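Local coordinates for Phosphoglucomutase/phosphomannomutase family protein (Burkholderia thailandensis, PDB 3UW2) that probably moves a phosphoryl group between positions of a sugar phosphate, acting as a metal-dependent phosphohexose mutase with a phosphorylated serine, at residues K29-R34 with A147-Q152; L41-A46 with G75-G80; V65-D70 with V93-M98; I125-S130 with N137-V142. All blocks are in the same frame, centred on the assembly; numbering follows the deposited sequence.

All four contacts lie in the first alpha/beta/alpha domain and three of them reach its mixed sheet. Interactions 3 and 4 are buried strand pairings, one parallel and one antiparallel, and they join each other because strands 64-69 and 124-127 are neighbours in the sheet. Interaction 2 is partly buried: two helix starts meet through leucine and alanine, with one water bridge beside exposed Glu-77. Interaction 1 is a surface contact of loops, gripped by one backbone hydrogen bond and a water, and it meets interaction 4 where strand 33-36 flanks strand 136-143. The charged groups of interaction 4 gather round the phosphoserine, and Asp-70 of interaction 3 bonds Thr-128 of interaction 4.

Interaction 1. Residues K29-R34 with A147-Q152; sequences KAYDIR and AIYGDQ. With EDO (1,2-ethanediol), chain F.
Ala-30 O takes the backbone N-H of Gly-150 at 2.8 Å, the one direct hydrogen bond across this contact, nearly straight at 163° and lying in the carbonyl plane. The same oxygen also sits 3.2 Å from Tyr-149 CB, so the methylene of that tyrosine is pressed against the turn. Tyr-31 brings the edge of its ring to the same methylene: CD1 lies 3.6 Å from Tyr-149 CB, with the methylene near the ring plane, while Ala-30 CB lies over one face of the same ring. The two tyrosine side chains run at a slant to each other. With CG of Tyr-149 lodged between its backbone N and carbonyl carbon (chi1 61°), its ring swings away from Tyr-31 after CB has made the touch. A water adds a second bridge, donating to both Lys-29 O and Gly-150 O.

Gly-150 is the N-cap of helix 151-161, so the loop before strand 33-36 is tied to the start of a helix within the first alpha/beta/alpha domain. Farther out, Tyr-149 N donates to Gln-152 OE1 at 3.0 Å, the donor standing above the amide plane, which closes the turn beside the helix start. An ethanediol, probably from the crystallisation liquor, accepts from Asp-151 N through O2 at 2.8 Å. Farther along the 29-34 segment, Arg-34 NH1 and Asp-32 OD1 form a salt bridge of 2.7 Å. Both tyrosines also rest on Ser-331 and Leu-332 of helix 330-340.

Interaction 2. Residues L41-A46 with G75-G80; sequences LDADVA and GPELVG. With EDO (1,2-ethanediol), chain D.
Glu-77 and Ala-43 meet on the outer side, where carboxylate oxygen OE2 of Glu-77 lies 3.7 Å from the methyl CB of Ala-43. The glutamate is fully extended, with CG opposite its own backbone N (chi1 -180°), and this carries OE2 toward helix 43-59. A water completes the link, donating to Glu-77 OE2 at 2.6 Å and accepting from Ala-43 N at 2.9 Å, thus serving an amide in the first turn of helix 43-59. Leu-78, next along, forms the apolar centre. Its CD2 branch reaches that first turn, 3.4 Å from Asp-42 O and 3.9 Å from Ala-46 CB, a turn fixed by the N-cap Asp-42, whose OD1 accepts from Val-45 N at 2.9 Å. The CD1 branch meets Leu-41 CD2 at 4.1 Å, the two leucines crossing at about a right angle. Ala-46 CB also lies against the backbone, 3.5 Å from Leu-78 O. Farther on, Gly-80 O accepts from O2 of an ethanediol. The two helices pack beside one another: Ala-81 of helix 75-88 extends the seam with Ala-43 and Ala-46, and Leu-41, Ala-46 and Leu-78 rest on Asn-137 or Phe-139 of strand 136-143.

Interaction 3. Residues V65-D70 with V93-M98; sequences VVVARD and VVDVGM. With EDO (1,2-ethanediol), chain C.
Strands 64-69 and 92-98, the two strands of a beta-alpha-beta unit whose helix is 75-88, pair in parallel, their short axes 28° apart. Val-65 O accepts from Val-94 N, Val-94 O from Val-67 N at 2.8 Å, and Val-67 O from Val-96 N, this last donor arriving almost straight off the carbonyl oxygen. The register then slips by one residue, a beta bulge, and Arg-69 N turns to Gly-97 O at 3.1 Å. Gly-97, whose phi is positive, closes an Asx turn in which Asp-95 OD1 accepts from Gly-97 N at 2.9 Å; the other oxygen, OD2, is held by Tyr-172 OH.

Val-67 CG2 touches both Val-93 CG1, 3.7 Å away, and Asp-95 CG, on the side where helix 75-88 packs. At the bulge, Ala-68 CB meets Val-96 CG2 at 3.6 Å on the side of helix 101-107. At the carboxyl end Arg-69 extends from CG to NE and lays one face of its guanidinium over Met-98 CB, 3.7 Å from CZ. Its NH1 donates to O1 of an ethanediol at 2.9 Å, at the edge and in the guanidinium plane, and also reaches Asp-70 O with a more bent bond. Asp-70 turns its carboxylate to Thr-128 OG1 and Arg-72 NE, its side chain about 4 Å from that of zinc ligand Asp-266. Two parallel strands joined through a helix make a beta-alpha-beta crossover, the building unit of alpha/beta/alpha domains such as this one.

Interaction 4. Residues I125-S130 with N137-V142; sequences IVVTGS and NGFKMV. With PO4 (phosphate ion), chain B.
Ile-125, Val-127, Phe-139 and Met-141 make up the tightly packed side of this antiparallel pair. Ile-125 CG2 approaches the Phe-139 ring at its edge and lies 3.9 Å from Phe-139 CB, while Val-127 CG2 is 3.9 Å from CE1 of the same ring. Helices 43-59 and 75-88 close over these side chains. The backbones are joined reciprocally: Val-126 N donates to Lys-140 O at 2.8 Å and Lys-140 N to Val-126 O at 2.9 Å. Farther along, Thr-128 N reaches Gly-138 O from above its carbonyl plane, a more bent bond (140°).

The Lys-140 side is looser, with Lys-140 and Ser-130 partly exposed. Lys-140 runs extended past Thr-128 CG2, 3.9 Å from Lys-140 CD, until its NZ donates to phosphate O4 at 2.7 Å. That phosphate is covalently attached to Ser-130 OG, with P 1.6 Å away, and His-131 ND1 is hydrogen-bonded to it. Lys-140 NZ further forms salt bridges to zinc ligands Asp-266 and Asp-268. An ST turn, Ser-130 N to Thr-128 OG1, shapes the loop holding the serine; OG1 is also hydrogen-bonded to Asp-70. A phosphoserine beside a metal-binding aspartate loop is the hallmark of the phosphohexose mutase active site.

Interaction 1. Residues K29-R34 with A147-Q152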
loop_
_atom_site.group_PDB
_atom_site.type_symbol
_atom_site.label_atom_id
_atom_site.label_comp_id
_atom_site.label_asym_id
_atom_site.label_seq_id
_atom_site.Cartn_x
_atom_site.Cartn_y
_atom_site.Cartn_z
ATOM N N LYS A 29 -5.675 9.731 11.580
ATOM C CA LYS A 29 -4.857 10.304 10.471
ATOM C C LYS A 29 -5.674 10.385 9.195
ATOM O O LYS A 29 -6.878 10.116 9.197
ATOM C CB LYS A 29 -3.572 9.503 10.217
ATOM C CG LYS A 29 -2.942 8.995 11.500
ATOM C CD LYS A 29 -2.111 10.097 12.144
ATOM C CE LYS A 29 -1.196 9.516 13.212
ATOM N NZ LYS A 29 -0.593 10.681 13.922
ATOM N N ALA A 30 -5.031 10.777 8.100
ATOM C CA ALA A 30 -5.740 10.947 6.830
ATOM C C ALA A 30 -6.374 9.654 6.338
ATOM O O ALA A 30 -7.521 9.662 5.849
ATOM C CB ALA A 30 -4.797 11.517 5.766
ATOM N N TYR A 31 -5.650 8.539 6.481
ATOM C CA TYR A 31 -6.042 7.307 5.776
ATOM C C TYR A 31 -6.298 6.132 6.694
ATOM O O TYR A 31 -6.753 5.067 6.264
ATOM C CB TYR A 31 -4.983 6.960 4.731
ATOM C CG TYR A 31 -4.791 8.038 3.715
ATOM C CD1 TYR A 31 -5.883 8.594 3.009
ATOM C CD2 TYR A 31 -3.516 8.543 3.470
ATOM C CE1 TYR A 31 -5.692 9.605 2.083
ATOM C CE2 TYR A 31 -3.326 9.538 2.547
ATOM C CZ TYR A 31 -4.410 10.057 1.849
ATOM O OH TYR A 31 -4.120 11.053 0.959
ATOM N N ASP A 32 -6.056 6.351 7.969
ATOM C CA ASP A 32 -6.189 5.306 8.962
ATOM C C ASP A 32 -6.123 5.885 10.325
ATOM O O ASP A 32 -6.179 7.100 10.485
ATOM C CB ASP A 32 -5.152 4.159 8.811
ATOM C CG ASP A 32 -3.753 4.628 8.610
ATOM O OD1 ASP A 32 -3.311 5.680 9.158
ATOM O OD2 ASP A 32 -3.073 3.878 7.904
ATOM N N ILE A 33 -6.036 4.997 11.311
ATOM C CA ILE A 33 -5.850 5.392 12.703
ATOM C C ILE A 33 -4.566 4.699 13.145
ATOM O O ILE A 33 -4.380 3.522 12.866
ATOM C CB ILE A 33 -7.073 4.928 13.586
ATOM C CG1 ILE A 33 -8.354 5.708 13.269
ATOM C CG2 ILE A 33 -6.770 5.076 15.089
ATOM C CD1 ILE A 33 -9.635 5.018 13.905
ATOM N N ARG A 34 -3.667 5.445 13.787
ATOM C CA ARG A 34 -2.357 4.933 14.207
ATOM C C ARG A 34 -1.982 5.575 15.543
ATOM O O ARG A 34 -2.175 6.781 15.693
ATOM C CB ARG A 34 -1.275 5.331 13.181
ATOM C CG ARG A 34 -1.449 4.633 11.861
ATOM C CD ARG A 34 -0.169 4.673 11.026
ATOM N NE ARG A 34 0.073 6.036 10.585
ATOM C CZ ARG A 34 -0.215 6.471 9.369
ATOM N NH1 ARG A 34 -0.722 5.625 8.476
ATOM N NH2 ARG A 34 0.020 7.736 9.037
ATOM N N ALA A 147 -12.607 2.381 1.221
ATOM C CA ALA A 147 -11.510 2.617 2.114
ATOM C C ALA A 147 -11.640 4.083 2.558
ATOM O O ALA A 147 -11.234 5.009 1.844
ATOM C CB ALA A 147 -10.156 2.345 1.428
ATOM N N ILE A 148 -12.161 4.264 3.764
ATOM C CA ILE A 148 -12.593 5.566 4.248
ATOM C C ILE A 148 -11.406 6.414 4.584
ATOM O O ILE A 148 -10.395 5.902 5.003
ATOM C CB ILE A 148 -13.482 5.427 5.512
ATOM C CG1 ILE A 148 -12.724 4.745 6.687
ATOM C CG2 ILE A 148 -14.743 4.651 5.163
ATOM C CD1 ILE A 148 -13.520 4.807 8.006
ATOM N N TYR A 149 -11.525 7.708 4.356
ATOM C CA TYR A 149 -10.409 8.623 4.652
ATOM C C TYR A 149 -10.917 10.001 5.044
ATOM O O TYR A 149 -12.126 10.242 5.032
ATOM C CB TYR A 149 -9.438 8.678 3.459
ATOM C CG TYR A 149 -10.059 9.174 2.197
ATOM C CD1 TYR A 149 -10.724 8.285 1.312
ATOM C CD2 TYR A 149 -9.993 10.520 1.872
ATOM C CE1 TYR A 149 -11.301 8.757 0.135
ATOM C CE2 TYR A 149 -10.560 11.008 0.704
ATOM C CZ TYR A 149 -11.198 10.115 -0.170
ATOM O OH TYR A 149 -11.751 10.618 -1.349
ATOM N N GLY A 150 -9.979 10.903 5.390
ATOM C CA GLY A 150 -10.287 12.293 5.684
ATOM C C GLY A 150 -11.432 12.455 6.661
ATOM O O GLY A 150 -11.353 11.976 7.806
ATOM N N ASP A 151 -12.487 13.161 6.224
ATOM C CA ASP A 151 -13.644 13.493 7.078
ATOM C C ASP A 151 -14.391 12.272 7.656
ATOM O O ASP A 151 -14.939 12.337 8.771
ATOM C CB ASP A 151 -14.629 14.438 6.338
ATOM C CG ASP A 151 -14.034 15.837 6.098
ATOM O OD1 ASP A 151 -12.954 16.131 6.663
ATOM O OD2 ASP A 151 -14.641 16.662 5.359
ATOM N N GLN A 152 -14.410 11.160 6.932
ATOM C CA GLN A 152 -15.121 9.976 7.447
ATOM C C GLN A 152 -14.360 9.367 8.652
ATOM O O GLN A 152 -14.967 8.778 9.561
ATOM C CB GLN A 152 -15.242 8.902 6.368
ATOM C CG GLN A 152 -15.832 9.336 5.024
ATOM C CD GLN A 152 -15.418 8.378 3.874
ATOM O OE1 GLN A 152 -14.247 8.382 3.385
ATOM N NE2 GLN A 152 -16.377 7.528 3.453
HETATM C C1 EDO F . -14.010 12.727 2.395
HETATM O O1 EDO F . -14.561 11.566 3.053
HETATM C C2 EDO F . -12.699 13.031 3.082
HETATM O O2 EDO F . -12.672 14.321 3.726
HETATM O O HOH W 1 -8.829 11.858 8.786
#

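Interaction 2. Residues L41-A46 with G75-G80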
loop_
_atom_site.group_PDB
_atom_site.type_symbol
_atom_site.label_atom_id
_atom_site.label_comp_id
_atom_site.label_asym_id
_atom_site.label_seq_id
_atom_site.Cartn_x
_atom_site.Cartn_y
_atom_site.Cartn_z
ATOM N N LEU A 41 -2.721 4.608 22.581
ATOM C CA LEU A 41 -3.548 3.490 22.154
ATOM C C LEU A 41 -3.603 2.438 23.267
ATOM O O LEU A 41 -2.572 2.132 23.849
ATOM C CB LEU A 41 -2.906 2.901 20.897
ATOM C CG LEU A 41 -3.662 2.031 19.947
ATOM C CD1 LEU A 41 -4.783 2.938 19.481
ATOM C CD2 LEU A 41 -2.759 1.622 18.771
ATOM N N ASP A 42 -4.792 1.894 23.558
ATOM C CA ASP A 42 -4.918 0.828 24.569
ATOM C C ASP A 42 -6.245 0.125 24.280
ATOM O O ASP A 42 -6.912 0.459 23.262
ATOM C CB ASP A 42 -4.787 1.370 26.044
ATOM C CG ASP A 42 -5.842 2.399 26.401
ATOM O OD1 ASP A 42 -6.911 2.504 25.716
ATOM O OD2 ASP A 42 -5.599 3.148 27.372
ATOM N N ALA A 43 -6.631 -0.831 25.113
ATOM C CA ALA A 43 -7.923 -1.541 24.905
ATOM C C ALA A 43 -9.125 -0.577 24.896
ATOM O O ALA A 43 -10.035 -0.795 24.125
ATOM C CB ALA A 43 -8.159 -2.600 25.961
ATOM N N ASP A 44 -9.145 0.436 25.786
ATOM C CA ASP A 44 -10.298 1.360 25.867
ATOM C C ASP A 44 -10.448 2.098 24.571
ATOM O O ASP A 44 -11.580 2.271 24.091
ATOM C CB ASP A 44 -10.182 2.403 27.022
ATOM C CG ASP A 44 -10.247 1.756 28.407
ATOM O OD1 ASP A 44 -10.998 0.776 28.577
ATOM O OD2 ASP A 44 -9.534 2.202 29.330
ATOM N N VAL A 45 -9.305 2.563 24.032
ATOM C CA VAL A 45 -9.270 3.216 22.750
ATOM C C VAL A 45 -9.798 2.313 21.608
ATOM O O VAL A 45 -10.675 2.719 20.821
ATOM C CB VAL A 45 -7.879 3.857 22.525
ATOM C CG1 VAL A 45 -7.761 4.411 21.107
ATOM C CG2 VAL A 45 -7.599 5.006 23.580
ATOM N N ALA A 46 -9.331 1.068 21.546
ATOM C CA ALA A 46 -9.819 0.121 20.513
ATOM C C ALA A 46 -11.316 -0.063 20.611
ATOM O O ALA A 46 -11.990 -0.012 19.597
ATOM C CB ALA A 46 -9.082 -1.215 20.593
ATOM N N GLY A 75 -1.587 -6.843 19.296
ATOM C CA GLY A 75 -2.657 -7.328 18.412
ATOM C C GLY A 75 -3.809 -8.087 19.061
ATOM O O GLY A 75 -4.989 -7.739 18.900
ATOM N N PRO A 76 -3.486 -9.138 19.807
ATOM C CA PRO A 76 -4.654 -9.967 20.294
ATOM C C PRO A 76 -5.543 -9.113 21.241
ATOM O O PRO A 76 -6.762 -9.180 21.203
ATOM C CB PRO A 76 -3.964 -11.075 21.113
ATOM C CG PRO A 76 -2.612 -11.239 20.456
ATOM C CD PRO A 76 -2.176 -9.822 20.009
ATOM N N GLU A 77 -4.918 -8.279 22.079
ATOM C CA GLU A 77 -5.741 -7.527 23.076
ATOM C C GLU A 77 -6.606 -6.475 22.321
ATOM O O GLU A 77 -7.789 -6.266 22.626
ATOM C CB GLU A 77 -4.834 -6.797 24.072
ATOM C CG GLU A 77 -5.630 -6.001 25.138
ATOM C CD GLU A 77 -4.745 -5.274 26.154
ATOM O OE1 GLU A 77 -3.504 -5.314 26.001
ATOM O OE2 GLU A 77 -5.282 -4.663 27.128
ATOM N N LEU A 78 -5.964 -5.719 21.431
ATOM C CA LEU A 78 -6.699 -4.632 20.722
ATOM C C LEU A 78 -7.808 -5.172 19.811
ATOM O O LEU A 78 -8.921 -4.588 19.790
ATOM C CB LEU A 78 -5.749 -3.812 19.852
ATOM C CG LEU A 78 -4.724 -3.033 20.662
ATOM C CD1 LEU A 78 -3.842 -2.244 19.705
ATOM C CD2 LEU A 78 -5.389 -2.097 21.623
ATOM N N VAL A 79 -7.549 -6.282 19.068
ATOM C CA VAL A 79 -8.614 -6.815 18.188
ATOM C C VAL A 79 -9.758 -7.344 19.043
ATOM O O VAL A 79 -10.919 -7.218 18.686
ATOM C CB VAL A 79 -8.150 -7.922 17.164
ATOM C CG1 VAL A 79 -8.009 -9.311 17.779
ATOM C CG2 VAL A 79 -9.148 -8.090 16.026
ATOM N N GLY A 80 -9.461 -7.932 20.187
ATOM C CA GLY A 80 -10.581 -8.319 21.111
ATOM C C GLY A 80 -11.388 -7.090 21.610
ATOM O O GLY A 80 -12.607 -7.151 21.662
HETATM C C1 EDO D . -15.126 -11.220 21.492
HETATM O O1 EDO D . -15.985 -10.030 21.318
HETATM C C2 EDO D . -13.675 -10.987 20.978
HETATM O O2 EDO D . -13.040 -10.203 22.014
HETATM O O HOH W 2 -4.864 -2.079 27.056
#

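Interaction 3. Residues V65-D70 with V93-M98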
loop_
_atom_site.group_PDB
_atom_site.type_symbol
_atom_site.label_atom_id
_atom_site.label_comp_id
_atom_site.label_asym_id
_atom_site.label_seq_id
_atom_site.Cartn_x
_atom_site.Cartn_y
_atom_site.Cartn_z
ATOM N N VAL A 65 -19.120 -6.823 10.449
ATOM C CA VAL A 65 -17.806 -6.349 10.142
ATOM C C VAL A 65 -16.830 -7.510 10.347
ATOM O O VAL A 65 -16.869 -8.211 11.398
ATOM C CB VAL A 65 -17.384 -5.193 11.097
ATOM C CG1 VAL A 65 -15.941 -4.793 10.777
ATOM C CG2 VAL A 65 -18.255 -3.947 10.846
ATOM N N VAL A 66 -15.936 -7.704 9.377
ATOM C CA VAL A 66 -14.815 -8.625 9.532
ATOM C C VAL A 66 -13.709 -7.928 10.333
ATOM O O VAL A 66 -13.404 -6.730 10.074
ATOM C CB VAL A 66 -14.238 -8.925 8.120
ATOM C CG1 VAL A 66 -12.914 -9.696 8.164
ATOM C CG2 VAL A 66 -15.230 -9.744 7.337
ATOM N N VAL A 67 -13.057 -8.640 11.263
ATOM C CA VAL A 67 -11.867 -8.053 11.913
ATOM C C VAL A 67 -10.652 -8.972 11.728
ATOM O O VAL A 67 -10.820 -10.142 11.552
ATOM C CB VAL A 67 -12.044 -7.766 13.428
ATOM C CG1 VAL A 67 -13.177 -6.778 13.654
ATOM C CG2 VAL A 67 -12.274 -9.058 14.202
ATOM N N ALA A 68 -9.433 -8.414 11.707
ATOM C CA ALA A 68 -8.234 -9.195 11.518
ATOM C C ALA A 68 -7.115 -8.410 12.203
ATOM O O ALA A 68 -7.296 -7.223 12.545
ATOM C CB ALA A 68 -7.936 -9.355 9.992
ATOM N N ARG A 69 -5.980 -9.071 12.387
ATOM C CA ARG A 69 -4.830 -8.411 12.998
ATOM C C ARG A 69 -3.540 -8.856 12.344
ATOM O O ARG A 69 -3.482 -9.957 11.739
ATOM C CB ARG A 69 -4.824 -8.687 14.535
ATOM C CG ARG A 69 -4.692 -10.184 14.864
ATOM C CD ARG A 69 -4.425 -10.314 16.375
ATOM N NE ARG A 69 -4.227 -11.694 16.772
ATOM C CZ ARG A 69 -3.055 -12.354 16.837
ATOM N NH1 ARG A 69 -1.841 -11.810 16.496
ATOM N NH2 ARG A 69 -3.105 -13.603 17.267
ATOM N N ASP A 70 -2.473 -8.041 12.483
ATOM C CA ASP A 70 -1.167 -8.523 12.065
ATOM C C ASP A 70 -0.492 -9.234 13.250
ATOM O O ASP A 70 -1.186 -9.616 14.182
ATOM C CB ASP A 70 -0.292 -7.379 11.544
ATOM C CG ASP A 70 0.061 -6.355 12.602
ATOM O OD1 ASP A 70 -0.196 -6.566 13.842
ATOM O OD2 ASP A 70 0.745 -5.332 12.211
ATOM N N VAL A 93 -19.635 -9.675 14.469
ATOM C CA VAL A 93 -18.196 -9.650 14.153
ATOM C C VAL A 93 -17.815 -11.021 13.613
ATOM O O VAL A 93 -18.201 -12.045 14.170
ATOM C CB VAL A 93 -17.327 -9.330 15.397
ATOM C CG1 VAL A 93 -15.808 -9.557 15.113
ATOM C CG2 VAL A 93 -17.602 -7.883 15.813
ATOM N N VAL A 94 -17.105 -11.014 12.490
ATOM C CA VAL A 94 -16.430 -12.188 11.939
ATOM C C VAL A 94 -14.933 -11.986 12.068
ATOM O O VAL A 94 -14.340 -11.078 11.446
ATOM C CB VAL A 94 -16.816 -12.417 10.477
ATOM C CG1 VAL A 94 -16.074 -13.642 9.920
ATOM C CG2 VAL A 94 -18.326 -12.611 10.410
ATOM N N ASP A 95 -14.333 -12.806 12.915
ATOM C CA ASP A 95 -12.933 -12.648 13.248
ATOM C C ASP A 95 -12.095 -13.621 12.400
ATOM O O ASP A 95 -12.191 -14.819 12.583
ATOM C CB ASP A 95 -12.737 -12.861 14.769
ATOM C CG ASP A 95 -11.349 -12.506 15.228
ATOM O OD1 ASP A 95 -10.418 -12.359 14.387
ATOM O OD2 ASP A 95 -11.174 -12.393 16.458
ATOM N N VAL A 96 -11.313 -13.101 11.448
ATOM C CA VAL A 96 -10.540 -13.995 10.594
ATOM C C VAL A 96 -9.119 -14.234 11.150
ATOM O O VAL A 96 -8.281 -14.855 10.453
ATOM C CB VAL A 96 -10.531 -13.536 9.096
ATOM C CG1 VAL A 96 -11.983 -13.533 8.521
ATOM C CG2 VAL A 96 -9.900 -12.158 8.932
ATOM N N GLY A 97 -8.849 -13.703 12.358
ATOM C CA GLY A 97 -7.659 -14.065 13.139
ATOM C C GLY A 97 -6.469 -13.242 12.612
ATOM O O GLY A 97 -6.664 -12.134 12.163
ATOM N N MET A 98 -5.248 -13.793 12.694
ATOM C CA MET A 98 -4.008 -13.064 12.348
ATOM C C MET A 98 -3.633 -13.390 10.901
ATOM O O MET A 98 -3.271 -14.528 10.559
ATOM C CB MET A 98 -2.867 -13.490 13.286
ATOM C CG MET A 98 -1.540 -12.734 13.024
ATOM S SD MET A 98 -0.117 -13.713 13.648
ATOM C CE MET A 98 -0.110 -15.174 12.569
HETATM C C1 EDO C . 0.768 -12.754 18.372
HETATM O O1 EDO C . 0.772 -13.083 16.961
HETATM C C2 EDO C . 1.808 -11.705 18.771
HETATM O O2 EDO C . 2.887 -11.851 17.845
#

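Interaction 4. Residues I125-S130 with N137-V142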
loop_
_atom_site.group_PDB
_atom_site.type_symbol
_atom_site.label_atom_id
_atom_site.label_comp_id
_atom_site.label_asym_id
_atom_site.label_seq_id
_atom_site.Cartn_x
_atom_site.Cartn_y
_atom_site.Cartn_z
ATOM N N ILE A 125 -12.088 -4.267 9.524
ATOM C CA ILE A 125 -11.083 -3.433 10.154
ATOM C C ILE A 125 -9.890 -4.360 10.419
ATOM O O ILE A 125 -10.054 -5.432 10.961
ATOM C CB ILE A 125 -11.580 -2.863 11.490
ATOM C CG1 ILE A 125 -12.803 -1.983 11.259
ATOM C CG2 ILE A 125 -10.464 -2.060 12.152
ATOM C CD1 ILE A 125 -13.518 -1.627 12.574
ATOM N N VAL A 126 -8.707 -3.952 10.006
ATOM C CA VAL A 126 -7.535 -4.742 10.253
ATOM C C VAL A 126 -6.751 -4.000 11.324
ATOM O O VAL A 126 -6.460 -2.792 11.181
ATOM C CB VAL A 126 -6.708 -5.015 8.960
ATOM C CG1 VAL A 126 -5.519 -5.954 9.309
ATOM C CG2 VAL A 126 -7.586 -5.708 7.868
ATOM N N VAL A 127 -6.425 -4.693 12.429
ATOM C CA VAL A 127 -5.582 -3.989 13.448
ATOM C C VAL A 127 -4.106 -4.207 13.068
ATOM O O VAL A 127 -3.595 -5.349 13.188
ATOM C CB VAL A 127 -5.862 -4.647 14.833
ATOM C CG1 VAL A 127 -5.087 -3.928 15.950
ATOM C CG2 VAL A 127 -7.393 -4.625 15.120
ATOM N N THR A 128 -3.372 -3.152 12.649
ATOM C CA THR A 128 -2.072 -3.376 12.182
ATOM C C THR A 128 -1.329 -2.024 12.297
ATOM O O THR A 128 -1.940 -0.942 12.203
ATOM C CB THR A 128 -2.012 -3.861 10.702
ATOM O OG1 THR A 128 -0.630 -3.859 10.278
ATOM C CG2 THR A 128 -2.758 -2.888 9.826
ATOM N N GLY A 129 -0.060 -2.149 12.613
ATOM C CA GLY A 129 0.907 -1.043 12.640
ATOM C C GLY A 129 1.803 -1.043 11.425
ATOM O O GLY A 129 2.754 -0.219 11.332
ATOM N N SER A 130 1.517 -1.938 10.486
ATOM C CA SER A 130 2.122 -1.910 9.146
ATOM C C SER A 130 3.682 -2.024 9.197
ATOM O O SER A 130 4.193 -3.024 9.722
ATOM C CB SER A 130 1.530 -0.677 8.374
ATOM O OG SER A 130 2.306 -0.263 7.272
ATOM N N ASN A 137 0.727 0.555 16.619
ATOM C CA ASN A 137 -0.351 -0.220 16.078
ATOM C C ASN A 137 -1.451 0.715 15.499
ATOM O O ASN A 137 -1.300 1.941 15.493
ATOM C CB ASN A 137 -0.866 -1.237 17.106
ATOM C CG ASN A 137 -1.363 -2.537 16.433
ATOM O OD1 ASN A 137 -1.824 -2.521 15.296
ATOM N ND2 ASN A 137 -1.254 -3.636 17.108
ATOM N N GLY A 138 -2.554 0.164 15.023
ATOM C CA GLY A 138 -3.450 1.047 14.264
ATOM C C GLY A 138 -4.564 0.296 13.666
ATOM O O GLY A 138 -4.726 -0.935 13.961
ATOM N N PHE A 139 -5.360 0.980 12.831
ATOM C CA PHE A 139 -6.537 0.312 12.247
ATOM C C PHE A 139 -6.707 0.768 10.801
ATOM O O PHE A 139 -6.693 1.988 10.516
ATOM C CB PHE A 139 -7.795 0.671 13.050
ATOM C CG PHE A 139 -7.657 0.407 14.557
ATOM C CD1 PHE A 139 -8.146 -0.751 15.111
ATOM C CD2 PHE A 139 -7.041 1.376 15.409
ATOM C CE1 PHE A 139 -8.016 -0.999 16.480
ATOM C CE2 PHE A 139 -6.907 1.145 16.774
ATOM C CZ PHE A 139 -7.403 -0.069 17.321
ATOM N N LYS A 140 -6.857 -0.193 9.910
ATOM C CA LYS A 140 -7.115 0.060 8.498
ATOM C C LYS A 140 -8.571 -0.333 8.298
ATOM O O LYS A 140 -8.927 -1.423 8.712
ATOM C CB LYS A 140 -6.119 -0.768 7.637
ATOM C CG LYS A 140 -4.682 -0.167 7.669
ATOM C CD LYS A 140 -3.712 -0.800 6.634
ATOM C CE LYS A 140 -2.392 -0.044 6.608
ATOM N NZ LYS A 140 -1.278 -0.829 6.022
ATOM N N MET A 141 -9.411 0.561 7.725
ATOM C CA MET A 141 -10.866 0.402 7.797
ATOM C C MET A 141 -11.542 0.406 6.431
ATOM O O MET A 141 -11.320 1.324 5.631
ATOM C CB MET A 141 -11.436 1.524 8.622
ATOM C CG MET A 141 -11.034 1.399 10.118
ATOM S SD MET A 141 -11.325 2.932 11.024
ATOM C CE MET A 141 -10.100 4.022 10.306
ATOM N N VAL A 142 -12.339 -0.612 6.170
ATOM C CA VAL A 142 -13.140 -0.627 4.934
ATOM C C VAL A 142 -14.597 -0.605 5.317
ATOM O O VAL A 142 -15.097 -1.525 5.979
ATOM C CB VAL A 142 -12.758 -1.796 4.018
ATOM C CG1 VAL A 142 -13.749 -1.853 2.823
ATOM C CG2 VAL A 142 -11.312 -1.592 3.515
HETATM P P PO4 B . 1.751 0.729 6.119
HETATM O O2 PO4 B . 1.678 -0.031 4.800
HETATM O O3 PO4 B . 2.871 1.741 6.074
HETATM O O4 PO4 B . 0.428 1.228 6.607
HETATM O O HOH W 3 -2.161 -6.062 15.610
#